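Local atomic coordinates of aminoglycoside N(3)-acetyltransferase, AAC(3)-IVa (Escherichia coli, PDB entry 6MN3), a protein that catalyses transfer of an acetyl group from acetyl-CoA to the 3-amino group of 2-deoxystreptamine aminoglycosides, probably including gentamicin, tobramycin and apramycin, and so confers antibiotic resistance. Residues A[24-30]-A[57-63]; A[239-244]-A[254-258]. All blocks are in the same frame, centred on the assembly; numbering follows the deposited sequence.

Contact 1: A[24-30]-A[57-63]; sequences GGVLLVH and GGTLVMP
Two parallel strands, 26-30 and 59-63, pair here in the middle of the mixed central sheet of the enzyme. Their short axes come within 4.6 Å and cross at -29°, the twist of a normal beta sheet. Backbone bonds alternate between the chains: Gly25 O accepts from Thr59 N, Thr59 O from Leu27 N, Leu27 O from Val61 N, and Val61 O from Val29 N. Leu27 thus uses both its N-H and its carbonyl, bridging Thr59 and Val61 on either side of its partner Leu60. Two of these oxygens also receive a CA-H...O contact: Leu28 CA lies 3.2 Å from Val61 O, and Val26 CA similarly approaches Thr59 O.

Side chains then sort by face. On one, Val61 spreads its methyls over two neighbours: CG2 meets Val26 CG1 at 4.0 Å, while CG1 lies 4.0 Å from Leu28 CD1. Leu28 has CG anti to its backbone N (chi1 169°), and its CD1 leans back over the partner strand to sit 4.0 Å from Pro63 CD. Val29 and Leu60 meet on the other face, where CG2 of the valine approaches CD1 of the leucine to 3.6 Å. At the C-terminal end Pro63 has no N-H to offer; its CD instead rests 3.3 Å from Val29 O, and its CG lies obliquely to the His30 ring, 3.9 Å from ND1.

Strand 141-145 flanks 26-31 on the side away from 59-63 and shares backbone hydrogen bonds with it through Gln141 and Leu143. Leu60 and Met62 pack on helices 42-54 and 86-91. The 26 residues between the segments are largely helical, so helix 42-54 makes the return in a beta-alpha-beta crossover.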
loop_
_atom_site.group_PDB
_atom_site.type_symbol
_atom_site.label_atom_id
_atom_site.label_comp_id
_atom_site.label_asym_id
_atom_site.label_seq_id
_atom_site.Cartn_x
_atom_site.Cartn_y
_atom_site.Cartn_z
ATOM N N GLY A 24 -11.477 13.041 8.160
ATOM C CA GLY A 24 -12.634 12.699 7.363
ATOM C C GLY A 24 -12.329 12.133 5.994
ATOM O O GLY A 24 -13.265 11.808 5.256
ATOM N N GLY A 25 -11.056 11.997 5.629
ATOM C CA GLY A 25 -10.677 11.498 4.326
ATOM C C GLY A 25 -10.418 10.004 4.329
ATOM O O GLY A 25 -10.616 9.302 5.322
ATOM N N VAL A 26 -9.973 9.515 3.177
ATOM C CA VAL A 26 -9.552 8.130 3.017
ATOM C C VAL A 26 -8.033 8.100 3.036
ATOM O O VAL A 26 -7.382 8.882 2.334
ATOM C CB VAL A 26 -10.106 7.525 1.716
ATOM C CG1 VAL A 26 -9.553 6.129 1.499
ATOM C CG2 VAL A 26 -11.623 7.497 1.757
ATOM N N LEU A 27 -7.464 7.207 3.847
ATOM C CA LEU A 27 -6.020 7.143 4.050
ATOM C C LEU A 27 -5.558 5.697 3.933
ATOM O O LEU A 27 -5.918 4.855 4.763
ATOM C CB LEU A 27 -5.635 7.728 5.409
ATOM C CG LEU A 27 -4.143 7.755 5.741
ATOM C CD1 LEU A 27 -3.399 8.709 4.818
ATOM C CD2 LEU A 27 -3.928 8.138 7.194
ATOM N N LEU A 28 -4.761 5.411 2.904
ATOM C CA LEU A 28 -4.135 4.107 2.724
ATOM C C LEU A 28 -2.732 4.161 3.314
ATOM O O LEU A 28 -1.924 5.011 2.923
ATOM C CB LEU A 28 -4.085 3.715 1.249
ATOM C CG LEU A 28 -3.227 2.491 0.929
ATOM C CD1 LEU A 28 -3.815 1.241 1.569
ATOM C CD2 LEU A 28 -3.074 2.311 -0.578
ATOM N N VAL A 29 -2.443 3.259 4.246
ATOM C CA VAL A 29 -1.218 3.314 5.034
ATOM C C VAL A 29 -0.406 2.053 4.785
ATOM O O VAL A 29 -0.867 0.940 5.073
ATOM C CB VAL A 29 -1.515 3.479 6.532
ATOM C CG1 VAL A 29 -0.224 3.416 7.335
ATOM C CG2 VAL A 29 -2.242 4.787 6.782
ATOM N N HIS A 30 0.796 2.230 4.245
ATOM C CA HIS A 30 1.824 1.202 4.227
ATOM C C HIS A 30 2.812 1.513 5.343
ATOM O O HIS A 30 3.348 2.624 5.408
ATOM C CB HIS A 30 2.541 1.159 2.879
ATOM C CG HIS A 30 1.625 1.283 1.700
ATOM N ND1 HIS A 30 1.035 0.193 1.098
ATOM C CD2 HIS A 30 1.209 2.368 1.004
ATOM C CE1 HIS A 30 0.290 0.601 0.086
ATOM N NE2 HIS A 30 0.379 1.916 0.008
ATOM N N GLY A 57 -15.496 10.428 10.483
ATOM C CA GLY A 57 -15.844 10.447 9.078
ATOM C C GLY A 57 -14.786 9.821 8.194
ATOM O O GLY A 57 -15.063 9.454 7.049
ATOM N N GLY A 58 -13.568 9.683 8.718
ATOM C CA GLY A 58 -12.481 9.154 7.927
ATOM C C GLY A 58 -12.494 7.641 7.831
ATOM O O GLY A 58 -13.079 6.937 8.652
ATOM N N THR A 59 -11.826 7.136 6.797
ATOM C CA THR A 59 -11.712 5.703 6.565
ATOM C C THR A 59 -10.244 5.337 6.414
ATOM O O THR A 59 -9.530 5.943 5.609
ATOM C CB THR A 59 -12.498 5.276 5.324
ATOM O OG1 THR A 59 -13.880 5.601 5.506
ATOM C CG2 THR A 59 -12.359 3.777 5.100
ATOM N N LEU A 60 -9.802 4.354 7.191
ATOM C CA LEU A 60 -8.416 3.903 7.202
ATOM C C LEU A 60 -8.299 2.601 6.425
ATOM O O LEU A 60 -9.057 1.660 6.670
ATOM C CB LEU A 60 -7.928 3.705 8.638
ATOM C CG LEU A 60 -6.569 3.036 8.827
ATOM C CD1 LEU A 60 -5.466 3.901 8.236
ATOM C CD2 LEU A 60 -6.323 2.769 10.306
ATOM N N VAL A 61 -7.351 2.550 5.489
ATOM C CA VAL A 61 -7.158 1.388 4.631
ATOM C C VAL A 61 -5.713 0.922 4.740
ATOM O O VAL A 61 -4.789 1.740 4.798
ATOM C CB VAL A 61 -7.518 1.692 3.161
ATOM C CG1 VAL A 61 -7.636 0.400 2.374
ATOM C CG2 VAL A 61 -8.810 2.491 3.079
ATOM N N MET A 62 -5.521 -0.393 4.761
ATOM C CA MET A 62 -4.203 -1.005 4.824
ATOM C C MET A 62 -4.166 -2.236 3.934
ATOM O O MET A 62 -5.184 -2.919 3.767
ATOM C CB MET A 62 -3.829 -1.416 6.255
ATOM C CG MET A 62 -3.652 -0.265 7.214
ATOM S SD MET A 62 -3.055 -0.862 8.798
ATOM C CE MET A 62 -3.473 0.518 9.858
ATOM N N PRO A 63 -3.009 -2.544 3.351
ATOM C CA PRO A 63 -2.863 -3.825 2.654
ATOM C C PRO A 63 -3.023 -4.975 3.636
ATOM O O PRO A 63 -2.730 -4.849 4.827
ATOM C CB PRO A 63 -1.442 -3.762 2.083
ATOM C CG PRO A 63 -0.734 -2.762 2.935
ATOM C CD PRO A 63 -1.772 -1.747 3.314
#

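Contact 2: A[239-244]-A[254-258]; sequences LIFLHP and AARQS. With ZN (zinc ion), chain D.
The zinc site lies at one end of this contact, where the loop 239-244, carrying the zinc ligand His243, packs against the last turn of helix 250-257. His243 binds the metal through ND1 at 2.2 Å, and Cys191, Cys249 and Cys252 complete the site.

Across the contact the main player is Arg256. Its CG is anti to the backbone N (chi1 -179°), but the chain then bends at chi2 and chi3, which carries the guanidinium over to the loop. There NH2 gives a weak bond to His243 O, 3.0 Å long and bent to 123° at the hydrogen. Both His243 O and Pro244 CA meet the edge of the guanidinium, the latter 3.5 Å from NH2, whereas Leu242 CB lies over one of its faces. From Leu239, CD1 comes obliquely to 3.4 Å from NH1. That weak bond is the one hydrogen bond across the contact, and Arg256 NE, buried here, has no partner in the model. Leu242 supplies the apolar pair, reaching Ala255 CB with CD2 at 4.1 Å.

The loop opens with a type I turn from Leu239 to Leu242, and both these leucines also touch Tyr166. A site of three cysteines and one histidine, with two of the cysteines in a CxxC pair, is typical of structural zinc sites, consistent with the ion tying this C-terminal region to the part of the chain at Cys191.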
loop_
_atom_site.group_PDB
_atom_site.type_symbol
_atom_site.label_atom_id
_atom_site.label_comp_id
_atom_site.label_asym_id
_atom_site.label_seq_id
_atom_site.Cartn_x
_atom_site.Cartn_y
_atom_site.Cartn_z
ATOM N N LEU A 239 9.236 1.293 -19.580
ATOM C CA LEU A 239 10.115 0.470 -18.760
ATOM C C LEU A 239 10.946 1.314 -17.797
ATOM O O LEU A 239 12.097 0.978 -17.504
ATOM C CB LEU A 239 11.023 -0.383 -19.644
ATOM C CG LEU A 239 10.347 -1.043 -20.848
ATOM C CD1 LEU A 239 11.356 -1.825 -21.674
ATOM C CD2 LEU A 239 9.203 -1.942 -20.400
ATOM N N ILE A 240 10.374 2.414 -17.301
ATOM C CA ILE A 240 11.107 3.296 -16.395
ATOM C C ILE A 240 11.377 2.608 -15.062
ATOM O O ILE A 240 12.416 2.842 -14.431
ATOM C CB ILE A 240 10.338 4.620 -16.210
ATOM C CG1 ILE A 240 11.078 5.557 -15.253
ATOM C CG2 ILE A 240 8.922 4.362 -15.709
ATOM C CD1 ILE A 240 12.272 6.244 -15.873
ATOM N N PHE A 241 10.469 1.742 -14.618
ATOM C CA PHE A 241 10.599 1.048 -13.346
ATOM C C PHE A 241 11.431 -0.225 -13.439
ATOM O O PHE A 241 11.589 -0.917 -12.428
ATOM C CB PHE A 241 9.211 0.708 -12.791
ATOM C CG PHE A 241 8.410 1.908 -12.372
ATOM C CD1 PHE A 241 9.023 2.986 -11.753
ATOM C CD2 PHE A 241 7.043 1.957 -12.590
ATOM C CE1 PHE A 241 8.286 4.090 -11.362
ATOM C CE2 PHE A 241 6.302 3.056 -12.203
ATOM C CZ PHE A 241 6.925 4.125 -11.588
ATOM N N LEU A 242 11.961 -0.552 -14.614
ATOM C CA LEU A 242 12.726 -1.776 -14.816
ATOM C C LEU A 242 14.214 -1.487 -14.697
ATOM O O LEU A 242 14.726 -0.555 -15.330
ATOM C CB LEU A 242 12.425 -2.391 -16.183
ATOM C CG LEU A 242 11.042 -3.005 -16.402
ATOM C CD1 LEU A 242 11.070 -3.919 -17.616
ATOM C CD2 LEU A 242 10.575 -3.758 -15.162
ATOM N N HIS A 243 14.902 -2.282 -13.884
ATOM C CA HIS A 243 16.351 -2.191 -13.819
ATOM C C HIS A 243 16.941 -2.483 -15.195
ATOM O O HIS A 243 16.470 -3.391 -15.890
ATOM C CB HIS A 243 16.911 -3.180 -12.795
ATOM C CG HIS A 243 17.127 -2.590 -11.438
ATOM N ND1 HIS A 243 16.286 -2.843 -10.376
ATOM C CD2 HIS A 243 18.093 -1.768 -10.967
ATOM C CE1 HIS A 243 16.724 -2.198 -9.309
ATOM N NE2 HIS A 243 17.818 -1.538 -9.641
ATOM N N PRO A 244 17.957 -1.740 -15.626
ATOM C CA PRO A 244 18.603 -2.065 -16.890
ATOM C C PRO A 244 19.300 -3.406 -16.792
ATOM O O PRO A 244 19.655 -3.863 -15.688
ATOM C CB PRO A 244 19.603 -0.918 -17.086
ATOM C CG PRO A 244 19.843 -0.382 -15.722
ATOM C CD PRO A 244 18.546 -0.549 -14.989
ATOM N N ALA A 254 13.357 -10.650 -15.661
ATOM C CA ALA A 254 12.249 -11.558 -15.941
ATOM C C ALA A 254 11.070 -10.811 -16.553
ATOM O O ALA A 254 10.409 -11.325 -17.464
ATOM C CB ALA A 254 11.825 -12.280 -14.663
ATOM N N ALA A 255 10.791 -9.599 -16.065
ATOM C CA ALA A 255 9.719 -8.800 -16.647
ATOM C C ALA A 255 10.080 -8.339 -18.053
ATOM O O ALA A 255 9.210 -8.260 -18.929
ATOM C CB ALA A 255 9.408 -7.602 -15.749
ATOM N N ARG A 256 11.358 -8.037 -18.288
ATOM C CA ARG A 256 11.794 -7.628 -19.621
ATOM C C ARG A 256 11.585 -8.746 -20.637
ATOM O O ARG A 256 11.255 -8.482 -21.799
ATOM C CB ARG A 256 13.262 -7.205 -19.581
ATOM C CG ARG A 256 13.824 -6.743 -20.917
ATOM C CD ARG A 256 13.925 -5.229 -20.982
ATOM N NE ARG A 256 14.793 -4.698 -19.934
ATOM C CZ ARG A 256 15.041 -3.404 -19.755
ATOM N NH1 ARG A 256 14.487 -2.504 -20.555
ATOM N NH2 ARG A 256 15.841 -3.010 -18.774
ATOM N N GLN A 257 11.764 -9.999 -20.212
ATOM C CA GLN A 257 11.642 -11.129 -21.131
ATOM C C GLN A 257 10.237 -11.221 -21.714
ATOM O O GLN A 257 10.064 -11.382 -22.927
ATOM C CB GLN A 257 12.008 -12.430 -20.415
ATOM C CG GLN A 257 13.485 -12.580 -20.098
ATOM C CD GLN A 257 13.775 -13.819 -19.273
ATOM O OE1 GLN A 257 12.880 -14.384 -18.643
ATOM N NE2 GLN A 257 15.033 -14.246 -19.268
ATOM N N SER A 258 9.218 -11.117 -20.861
ATOM C CA SER A 258 7.835 -11.237 -21.309
ATOM C C SER A 258 7.359 -9.959 -21.988
ATOM O O SER A 258 6.263 -9.469 -21.694
ATOM C CB SER A 258 6.921 -11.586 -20.133
ATOM O OG SER A 258 7.219 -12.870 -19.616
HETATM ZN ZN ZN D . 15.232 -4.737 -10.601
#

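Along the chain the contacts come in series: contact 1 is complete by residue 63, and contact 2 opens only at residue 239. Their centres are 31 Å apart, on opposite sides of the chain's centre, and the nearest atoms stay about 13 Å from each other. Contact 1 belongs to the interior of the central mixed sheet, whereas contact 2 lies in the C-terminal region, beyond helix 223-236, which directly follows the sheet strand 216-222. The enzyme thus combines two kinds of cohesion: backbone pairing and buried apolar side chains in its core, and a zinc ion with loop-to-helix packing near its C-terminus.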